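Long-range contacts in single-stranded-DNA-specific exonuclease RecJ (Thermus thermophilus, PDB 2ZXR), which degrades single-stranded DNA exonucleolytically in the 5' to 3' direction with the help of divalent metal ions: residues R19-E30 and E623-R632; E427-P435 and P458-G466. One frame throughout, in Å; residues are numbered along the deposited sequence.

Interaction 1 of 2, residues R19-E30 and E623-R632; sequences REVMAALEVGPE and EARLKALVHR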
loop_
_atom_site.group_PDB
_atom_site.type_symbol
_atom_site.label_atom_id
_atom_site.label_comp_id
_atom_site.label_asym_id
_atom_site.label_seq_id
_atom_site.Cartn_x
_atom_site.Cartn_y
_atom_site.Cartn_z
ATOM N N ARG A 19 21.065 -0.149 -12.357
ATOM C CA ARG A 19 22.356 -0.651 -11.926
ATOM C C ARG A 19 22.887 0.078 -10.693
ATOM O O ARG A 19 23.447 -0.552 -9.797
ATOM C CB ARG A 19 23.360 -0.549 -13.085
ATOM C CG ARG A 19 23.286 -1.743 -14.031
ATOM C CD ARG A 19 23.740 -1.388 -15.443
ATOM N NE ARG A 19 24.009 -2.585 -16.241
ATOM C CZ ARG A 19 24.240 -2.567 -17.551
ATOM N NH1 ARG A 19 24.228 -1.411 -18.208
ATOM N NH2 ARG A 19 24.500 -3.702 -18.199
ATOM N N GLU A 20 22.724 1.398 -10.663
ATOM C CA GLU A 20 23.178 2.205 -9.530
ATOM C C GLU A 20 22.477 1.761 -8.251
ATOM O O GLU A 20 23.117 1.627 -7.200
ATOM C CB GLU A 20 22.905 3.690 -9.787
ATOM C CG GLU A 20 23.785 4.255 -10.897
ATOM C CD GLU A 20 23.405 5.663 -11.339
ATOM O OE1 GLU A 20 24.185 6.251 -12.130
ATOM O OE2 GLU A 20 22.335 6.177 -10.912
ATOM N N VAL A 21 21.178 1.505 -8.344
ATOM C CA VAL A 21 20.420 1.069 -7.176
ATOM C C VAL A 21 20.870 -0.312 -6.722
ATOM O O VAL A 21 21.091 -0.541 -5.529
ATOM C CB VAL A 21 18.902 1.086 -7.462
ATOM C CG1 VAL A 21 18.136 0.491 -6.294
ATOM C CG2 VAL A 21 18.445 2.545 -7.695
ATOM N N MET A 22 21.038 -1.226 -7.672
ATOM C CA MET A 22 21.477 -2.564 -7.333
ATOM C C MET A 22 22.827 -2.545 -6.610
ATOM O O MET A 22 23.078 -3.343 -5.697
ATOM C CB MET A 22 21.623 -3.413 -8.588
ATOM C CG MET A 22 20.324 -3.895 -9.192
ATOM S SD MET A 22 20.672 -5.141 -10.432
ATOM C CE MET A 22 21.052 -4.119 -11.780
ATOM N N ALA A 23 23.706 -1.653 -7.051
ATOM C CA ALA A 23 25.037 -1.550 -6.467
ATOM C C ALA A 23 25.023 -0.880 -5.107
ATOM O O ALA A 23 25.623 -1.373 -4.163
ATOM C CB ALA A 23 25.967 -0.783 -7.406
ATOM N N ALA A 24 24.322 0.243 -5.017
ATOM C CA ALA A 24 24.262 1.020 -3.788
ATOM C C ALA A 24 23.416 0.418 -2.679
ATOM O O ALA A 24 23.484 0.879 -1.540
ATOM C CB ALA A 24 23.791 2.446 -4.100
ATOM N N LEU A 25 22.601 -0.584 -2.995
ATOM C CA LEU A 25 21.794 -1.220 -1.963
ATOM C C LEU A 25 22.168 -2.689 -1.847
ATOM O O LEU A 25 21.659 -3.401 -0.981
ATOM C CB LEU A 25 20.308 -1.100 -2.271
ATOM C CG LEU A 25 19.713 0.303 -2.354
ATOM C CD1 LEU A 25 18.199 0.157 -2.467
ATOM C CD2 LEU A 25 20.081 1.125 -1.132
ATOM N N GLU A 26 23.059 -3.137 -2.727
ATOM C CA GLU A 26 23.509 -4.519 -2.727
ATOM C C GLU A 26 22.356 -5.524 -2.879
ATOM O O GLU A 26 22.194 -6.416 -2.051
ATOM C CB GLU A 26 24.285 -4.799 -1.439
ATOM C CG GLU A 26 25.338 -3.723 -1.131
ATOM C CD GLU A 26 26.171 -4.030 0.116
ATOM O OE1 GLU A 26 26.938 -5.025 0.104
ATOM O OE2 GLU A 26 26.054 -3.274 1.106
ATOM N N VAL A 27 21.564 -5.378 -3.941
ATOM C CA VAL A 27 20.447 -6.288 -4.184
ATOM C C VAL A 27 20.296 -6.626 -5.660
ATOM O O VAL A 27 20.813 -5.924 -6.528
ATOM C CB VAL A 27 19.089 -5.673 -3.690
ATOM C CG1 VAL A 27 19.140 -5.406 -2.178
ATOM C CG2 VAL A 27 18.792 -4.369 -4.447
ATOM N N GLY A 28 19.592 -7.715 -5.938
ATOM C CA GLY A 28 19.335 -8.102 -7.309
ATOM C C GLY A 28 18.399 -7.135 -8.028
ATOM O O GLY A 28 17.919 -6.162 -7.433
ATOM N N PRO A 29 18.108 -7.385 -9.319
ATOM C CA PRO A 29 17.232 -6.544 -10.151
ATOM C C PRO A 29 15.751 -6.393 -9.723
ATOM O O PRO A 29 15.183 -5.333 -9.876
ATOM C CB PRO A 29 17.391 -7.153 -11.551
ATOM C CG PRO A 29 17.628 -8.620 -11.264
ATOM C CD PRO A 29 18.567 -8.581 -10.052
ATOM N N GLU A 30 15.134 -7.432 -9.176
ATOM C CA GLU A 30 13.734 -7.335 -8.748
ATOM C C GLU A 30 13.533 -6.323 -7.645
ATOM O O GLU A 30 12.750 -5.376 -7.777
ATOM C CB GLU A 30 13.224 -8.689 -8.260
ATOM C CG GLU A 30 13.227 -9.769 -9.318
ATOM C CD GLU A 30 14.607 -10.336 -9.539
ATOM O OE1 GLU A 30 15.481 -10.145 -8.650
ATOM O OE2 GLU A 30 14.809 -10.973 -10.592
ATOM N N GLU A 623 25.128 -9.348 -12.158
ATOM C CA GLU A 623 24.093 -8.698 -12.943
ATOM C C GLU A 623 23.606 -9.644 -14.031
ATOM O O GLU A 623 22.961 -9.235 -15.001
ATOM C CB GLU A 623 24.589 -7.373 -13.544
ATOM C CG GLU A 623 25.266 -7.421 -14.920
ATOM C CD GLU A 623 24.886 -6.200 -15.760
ATOM O OE1 GLU A 623 24.726 -5.108 -15.181
ATOM O OE2 GLU A 623 24.737 -6.317 -16.994
ATOM N N ALA A 624 23.931 -10.918 -13.857
ATOM C CA ALA A 624 23.496 -11.948 -14.780
ATOM C C ALA A 624 21.993 -12.054 -14.542
ATOM O O ALA A 624 21.229 -12.437 -15.428
ATOM C CB ALA A 624 24.182 -13.273 -14.448
ATOM N N ARG A 625 21.584 -11.709 -13.327
ATOM C CA ARG A 625 20.180 -11.758 -12.950
ATOM C C ARG A 625 19.408 -10.625 -13.622
ATOM O O ARG A 625 18.210 -10.746 -13.872
ATOM C CB ARG A 625 20.037 -11.679 -11.428
ATOM C CG ARG A 625 20.478 -12.949 -10.691
ATOM C CD ARG A 625 19.698 -13.091 -9.390
ATOM N NE ARG A 625 20.157 -12.179 -8.350
ATOM C CZ ARG A 625 19.392 -11.706 -7.362
ATOM N NH1 ARG A 625 18.116 -12.038 -7.270
ATOM N NH2 ARG A 625 19.917 -10.907 -6.443
ATOM N N LEU A 626 20.094 -9.518 -13.910
ATOM C CA LEU A 626 19.446 -8.402 -14.588
ATOM C C LEU A 626 19.115 -8.924 -15.999
ATOM O O LEU A 626 18.010 -8.734 -16.514
ATOM C CB LEU A 626 20.391 -7.196 -14.689
ATOM C CG LEU A 626 19.836 -5.764 -14.686
ATOM C CD1 LEU A 626 20.858 -4.843 -15.324
ATOM C CD2 LEU A 626 18.545 -5.654 -15.435
ATOM N N LYS A 627 20.073 -9.612 -16.606
ATOM C CA LYS A 627 19.876 -10.140 -17.952
ATOM C C LYS A 627 18.722 -11.113 -17.965
ATOM O O LYS A 627 17.851 -11.067 -18.839
ATOM C CB LYS A 627 21.133 -10.855 -18.437
ATOM C CG LYS A 627 21.645 -10.336 -19.762
ATOM C CD LYS A 627 21.917 -11.472 -20.746
ATOM C CE LYS A 627 23.319 -12.045 -20.602
ATOM N NZ LYS A 627 23.610 -13.000 -21.725
ATOM N N ALA A 628 18.738 -12.000 -16.982
ATOM C CA ALA A 628 17.705 -13.007 -16.843
ATOM C C ALA A 628 16.333 -12.367 -16.715
ATOM O O ALA A 628 15.363 -12.872 -17.269
ATOM C CB ALA A 628 17.992 -13.886 -15.614
ATOM N N LEU A 629 16.235 -11.267 -15.971
ATOM C CA LEU A 629 14.931 -10.607 -15.841
ATOM C C LEU A 629 14.448 -10.101 -17.214
ATOM O O LEU A 629 13.281 -10.286 -17.590
ATOM C CB LEU A 629 15.007 -9.435 -14.851
ATOM C CG LEU A 629 13.724 -8.656 -14.563
ATOM C CD1 LEU A 629 13.864 -7.964 -13.175
ATOM C CD2 LEU A 629 13.460 -7.626 -15.651
ATOM N N VAL A 630 15.344 -9.455 -17.951
ATOM C CA VAL A 630 15.012 -8.933 -19.275
ATOM C C VAL A 630 14.584 -10.066 -20.220
ATOM O O VAL A 630 13.596 -9.932 -20.954
ATOM C CB VAL A 630 16.211 -8.141 -19.861
ATOM C CG1 VAL A 630 15.878 -7.649 -21.275
ATOM C CG2 VAL A 630 16.530 -6.964 -18.952
ATOM N N HIS A 631 15.302 -11.183 -20.176
ATOM C CA HIS A 631 14.964 -12.352 -21.000
ATOM C C HIS A 631 13.575 -12.889 -20.704
ATOM O O HIS A 631 12.780 -13.115 -21.619
ATOM C CB HIS A 631 16.006 -13.464 -20.809
ATOM C CG HIS A 631 17.329 -13.145 -21.445
ATOM N ND1 HIS A 631 18.421 -13.981 -21.367
ATOM C CD2 HIS A 631 17.720 -12.087 -22.198
ATOM C CE1 HIS A 631 19.427 -13.456 -22.050
ATOM N NE2 HIS A 631 19.028 -12.307 -22.562
ATOM N N ARG A 632 13.273 -13.095 -19.427
ATOM C CA ARG A 632 11.962 -13.597 -19.032
ATOM C C ARG A 632 10.872 -12.604 -19.482
ATOM O O ARG A 632 9.774 -13.005 -19.902
ATOM C CB ARG A 632 11.945 -13.798 -17.509
ATOM C CG ARG A 632 10.589 -14.009 -16.864
ATOM C CD ARG A 632 10.600 -13.354 -15.463
ATOM N NE ARG A 632 11.876 -13.612 -14.828
ATOM C CZ ARG A 632 12.420 -12.888 -13.859
ATOM N NH1 ARG A 632 11.801 -11.830 -13.363
ATOM N NH2 ARG A 632 13.631 -13.200 -13.433
HETATM O O HOH W 1 16.140 -12.191 -12.577
#

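Interaction 2 of 2, residues E427-P435 and P458-G466; sequences EVALLDLLP and PEPLFLLFG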
loop_
_atom_site.group_PDB
_atom_site.type_symbol
_atom_site.label_atom_id
_atom_site.label_comp_id
_atom_site.label_asym_id
_atom_site.label_seq_id
_atom_site.Cartn_x
_atom_site.Cartn_y
_atom_site.Cartn_z
ATOM N N GLU A 427 -6.915 -0.411 -9.626
ATOM C CA GLU A 427 -5.692 -0.824 -10.304
ATOM C C GLU A 427 -4.898 -1.782 -9.412
ATOM O O GLU A 427 -4.915 -1.650 -8.192
ATOM C CB GLU A 427 -4.800 0.368 -10.638
ATOM C CG GLU A 427 -3.365 -0.089 -10.940
ATOM C CD GLU A 427 -2.441 1.010 -11.429
ATOM O OE1 GLU A 427 -2.654 1.507 -12.565
ATOM O OE2 GLU A 427 -1.497 1.369 -10.682
ATOM N N VAL A 428 -4.254 -2.768 -10.028
ATOM C CA VAL A 428 -3.388 -3.706 -9.316
ATOM C C VAL A 428 -2.036 -3.437 -9.967
ATOM O O VAL A 428 -1.876 -3.632 -11.172
ATOM C CB VAL A 428 -3.764 -5.179 -9.551
ATOM C CG1 VAL A 428 -2.776 -6.074 -8.818
ATOM C CG2 VAL A 428 -5.180 -5.455 -9.054
ATOM N N ALA A 429 -1.088 -2.946 -9.185
ATOM C CA ALA A 429 0.242 -2.621 -9.684
ATOM C C ALA A 429 1.179 -3.827 -9.533
ATOM O O ALA A 429 1.396 -4.338 -8.438
ATOM C CB ALA A 429 0.799 -1.401 -8.928
ATOM N N LEU A 430 1.724 -4.285 -10.650
ATOM C CA LEU A 430 2.610 -5.441 -10.638
ATOM C C LEU A 430 4.040 -4.971 -10.792
ATOM O O LEU A 430 4.349 -4.200 -11.701
ATOM C CB LEU A 430 2.255 -6.400 -11.770
ATOM C CG LEU A 430 1.067 -7.356 -11.659
ATOM C CD1 LEU A 430 0.869 -7.792 -10.217
ATOM C CD2 LEU A 430 -0.169 -6.689 -12.175
ATOM N N LEU A 431 4.899 -5.435 -9.897
ATOM C CA LEU A 431 6.306 -5.071 -9.893
ATOM C C LEU A 431 7.032 -5.717 -11.062
ATOM O O LEU A 431 7.753 -5.053 -11.798
ATOM C CB LEU A 431 6.979 -5.539 -8.595
ATOM C CG LEU A 431 8.170 -4.818 -7.953
ATOM C CD1 LEU A 431 9.192 -5.878 -7.522
ATOM C CD2 LEU A 431 8.779 -3.807 -8.860
ATOM N N ASP A 432 6.814 -7.008 -11.249
ATOM C CA ASP A 432 7.515 -7.715 -12.311
ATOM C C ASP A 432 7.020 -9.147 -12.354
ATOM O O ASP A 432 6.206 -9.555 -11.527
ATOM C CB ASP A 432 9.008 -7.705 -11.979
ATOM C CG ASP A 432 9.859 -8.373 -13.038
ATOM O OD1 ASP A 432 10.982 -8.809 -12.686
ATOM O OD2 ASP A 432 9.429 -8.457 -14.209
ATOM N N LEU A 433 7.523 -9.900 -13.330
ATOM C CA LEU A 433 7.211 -11.319 -13.501
ATOM C C LEU A 433 7.963 -12.002 -12.355
ATOM O O LEU A 433 9.085 -11.630 -12.068
ATOM C CB LEU A 433 7.778 -11.821 -14.835
ATOM C CG LEU A 433 6.978 -11.933 -16.143
ATOM C CD1 LEU A 433 5.522 -11.726 -15.862
ATOM C CD2 LEU A 433 7.494 -10.946 -17.194
ATOM N N LEU A 434 7.355 -12.979 -11.693
ATOM C CA LEU A 434 8.038 -13.671 -10.593
ATOM C C LEU A 434 9.262 -14.410 -11.146
ATOM O O LEU A 434 9.195 -14.973 -12.226
ATOM C CB LEU A 434 7.110 -14.697 -9.943
ATOM C CG LEU A 434 7.603 -15.296 -8.620
ATOM C CD1 LEU A 434 7.444 -14.252 -7.526
ATOM C CD2 LEU A 434 6.807 -16.541 -8.271
ATOM N N PRO A 435 10.402 -14.384 -10.421
ATOM C CA PRO A 435 11.643 -15.061 -10.835
ATOM C C PRO A 435 11.474 -16.567 -10.726
ATOM O O PRO A 435 10.441 -17.033 -10.264
ATOM C CB PRO A 435 12.677 -14.543 -9.831
ATOM C CG PRO A 435 12.198 -13.159 -9.550
ATOM C CD PRO A 435 10.691 -13.417 -9.349
ATOM N N PRO A 458 3.377 -0.254 -0.114
ATOM C CA PRO A 458 2.649 -1.504 0.089
ATOM C C PRO A 458 3.589 -2.634 -0.289
ATOM O O PRO A 458 4.547 -2.436 -1.012
ATOM C CB PRO A 458 1.489 -1.389 -0.889
ATOM C CG PRO A 458 2.085 -0.642 -2.015
ATOM C CD PRO A 458 2.881 0.448 -1.312
ATOM N N GLU A 459 3.352 -3.820 0.227
ATOM C CA GLU A 459 4.203 -4.918 -0.140
ATOM C C GLU A 459 4.056 -5.109 -1.680
ATOM O O GLU A 459 2.952 -5.006 -2.241
ATOM C CB GLU A 459 3.745 -6.148 0.627
ATOM C CG GLU A 459 4.587 -7.366 0.449
ATOM C CD GLU A 459 4.211 -8.422 1.460
ATOM O OE1 GLU A 459 3.255 -8.197 2.231
ATOM O OE2 GLU A 459 4.865 -9.464 1.481
ATOM N N PRO A 460 5.172 -5.351 -2.380
ATOM C CA PRO A 460 5.110 -5.547 -3.840
ATOM C C PRO A 460 4.378 -6.820 -4.288
ATOM O O PRO A 460 4.415 -7.854 -3.600
ATOM C CB PRO A 460 6.580 -5.594 -4.249
ATOM C CG PRO A 460 7.242 -6.140 -3.057
ATOM C CD PRO A 460 6.564 -5.421 -1.903
ATOM N N LEU A 461 3.733 -6.741 -5.454
ATOM C CA LEU A 461 3.038 -7.889 -6.024
ATOM C C LEU A 461 3.726 -8.334 -7.311
ATOM O O LEU A 461 4.084 -7.496 -8.155
ATOM C CB LEU A 461 1.592 -7.547 -6.350
ATOM C CG LEU A 461 0.680 -7.187 -5.188
ATOM C CD1 LEU A 461 -0.574 -6.523 -5.754
ATOM C CD2 LEU A 461 0.357 -8.440 -4.369
ATOM N N PHE A 462 3.919 -9.641 -7.459
ATOM C CA PHE A 462 4.552 -10.175 -8.661
ATOM C C PHE A 462 3.483 -10.800 -9.549
ATOM O O PHE A 462 2.401 -11.194 -9.094
ATOM C CB PHE A 462 5.603 -11.259 -8.342
ATOM C CG PHE A 462 6.852 -10.733 -7.691
ATOM C CD1 PHE A 462 6.940 -10.620 -6.308
ATOM C CD2 PHE A 462 7.922 -10.312 -8.463
ATOM C CE1 PHE A 462 8.088 -10.089 -5.701
ATOM C CE2 PHE A 462 9.062 -9.779 -7.878
ATOM C CZ PHE A 462 9.147 -9.669 -6.483
ATOM N N LEU A 463 3.804 -10.920 -10.826
ATOM C CA LEU A 463 2.873 -11.514 -11.748
ATOM C C LEU A 463 3.369 -12.917 -12.037
ATOM O O LEU A 463 4.555 -13.114 -12.255
ATOM C CB LEU A 463 2.836 -10.688 -13.029
ATOM C CG LEU A 463 2.026 -11.223 -14.209
ATOM C CD1 LEU A 463 0.515 -11.127 -13.899
ATOM C CD2 LEU A 463 2.372 -10.400 -15.458
ATOM N N LEU A 464 2.465 -13.884 -11.978
ATOM C CA LEU A 464 2.761 -15.265 -12.309
ATOM C C LEU A 464 1.774 -15.546 -13.440
ATOM O O LEU A 464 0.707 -14.899 -13.526
ATOM C CB LEU A 464 2.508 -16.226 -11.157
ATOM C CG LEU A 464 3.504 -16.167 -10.000
ATOM C CD1 LEU A 464 3.332 -14.835 -9.259
ATOM C CD2 LEU A 464 3.264 -17.345 -9.054
ATOM N N PHE A 465 2.123 -16.492 -14.305
ATOM C CA PHE A 465 1.286 -16.792 -15.457
ATOM C C PHE A 465 1.444 -18.237 -15.877
ATOM O O PHE A 465 2.540 -18.797 -15.791
ATOM C CB PHE A 465 1.691 -15.878 -16.616
ATOM C CG PHE A 465 0.781 -15.965 -17.813
ATOM C CD1 PHE A 465 0.950 -16.959 -18.773
ATOM C CD2 PHE A 465 -0.272 -15.070 -17.966
ATOM C CE1 PHE A 465 0.070 -17.065 -19.879
ATOM C CE2 PHE A 465 -1.159 -15.163 -19.069
ATOM C CZ PHE A 465 -0.980 -16.167 -20.021
ATOM N N GLY A 466 0.350 -18.845 -16.329
ATOM C CA GLY A 466 0.433 -20.219 -16.785
ATOM C C GLY A 466 -0.791 -21.087 -16.628
ATOM O O GLY A 466 -1.904 -20.613 -16.343
HETATM O O HOH W 2 3.401 -4.313 -6.692
#

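Interaction 1 of 2, residues R19-E30 and E623-R632
E623, at the N-cap position of helix 624-639, clasps R19 of helix 15-25 in a two-pronged salt bridge. R19 offers its side: NE donates to E623 OE1 at 2.8 Å and NH2 to E623 OE2 at 2.9 Å, each oxygen using its syn lone pair. The guanidinium and carboxylate planes are only 19° apart, and the paired bonds keep the two groups nearly coplanar. The glutamate reaches this position with CG between its backbone N and carbonyl carbon (chi1 89°).

R625 packs against the turn that links helix 15-25 to helix 29-37. One face of its guanidinium carries G28 CA and P29 CD, while the P29 ring sits on the first helical turn, its CG 3.4 Å from R625 O. E30 OE1, 3.5 Å from R625 NH1 but well out of the guanidinium plane, contributes charge without a directed N-H; the stronger partner of R625 is E446 of helix 440-447. L626 receives the methyl end of M22, CE lying 3.6 Å from L626 CG, and L629 CD1 packs against P29 CB. One turn on, R632 presents its guanidinium edge to E30 OE2 in a long ion pair, NH2 to OE2 3.8 Å. A water closes that gap, donating to E30 OE2 and R625 O and accepting a weak bond from R632 NH2.

Two consecutive N-terminal helices and the turn between them are thus docked on helix 624-639 by apolar packing between a paired charge at one end and a network at the other, where the two arginines would favour an ionised E30.

Interaction 2 of 2, residues E427-P435 and P458-G466
L463 N donates to D432 O at 2.9 Å, and the same carbonyl oxygen receives a CA-H...O contact from F462. L463 O is likewise approached twice, by L434 N at 2.9 Å and by L433 CA. These contacts join the two parallel strands of a beta-alpha-beta unit, strand 426-433, helix 440-447 and strand 462-466, with L433 and L463 paired in register. Nearer the start of the second strand, L431 N donates to L461 O at 2.8 Å. A water accepts from L461 N and donates to A429 O, carrying the link one step farther where the backbones part.

On the face of L433 and L463, these two leucines run side by side in the same direction and press tightly, L433 CD1 lying 3.4 Å from L463 CD2. L430 CG rests 4.0 Å from L463 CB, and W7 of the neighbouring strand 5-9 touches both L430 and L463. The other face bears D432 and F462. Here L434 crosses the phenylalanine at about a right angle, its CG anti to the backbone N (chi1 -169°), which brings CD1 to 3.6 Å from F462 CG. L431 CD1 meets the far end of the ring at CE2 and CZ. The carboxylate of D432 is held by a salt bridge from R633 of helix 624-639, tying this strand of the mixed sheet to that helix. The other branch of L434 turns to L464, CD2 to CD2 at 3.7 Å.

Overall arrangement
From the N terminus, strand 5-9 lines up beside strand 426-433, and the chain then runs through helix 15-25 and turns into helix 29-37. The DHH and DHHA1 regions follow before strand 426-433; interaction 2 closes a short loop around helix 440-447. Only after the remaining OB strands and most of the C-terminal domain does helix 624-639 return to residues 19-30, so interaction 1 closes a loop of nearly six hundred residues that encloses interaction 2 completely. Their centres are about 17 Å apart, yet they touch: R632 lies beside D432, and E30 packs on P435. Together they link the N-terminal helices, the mixed sheet and helix 624-639.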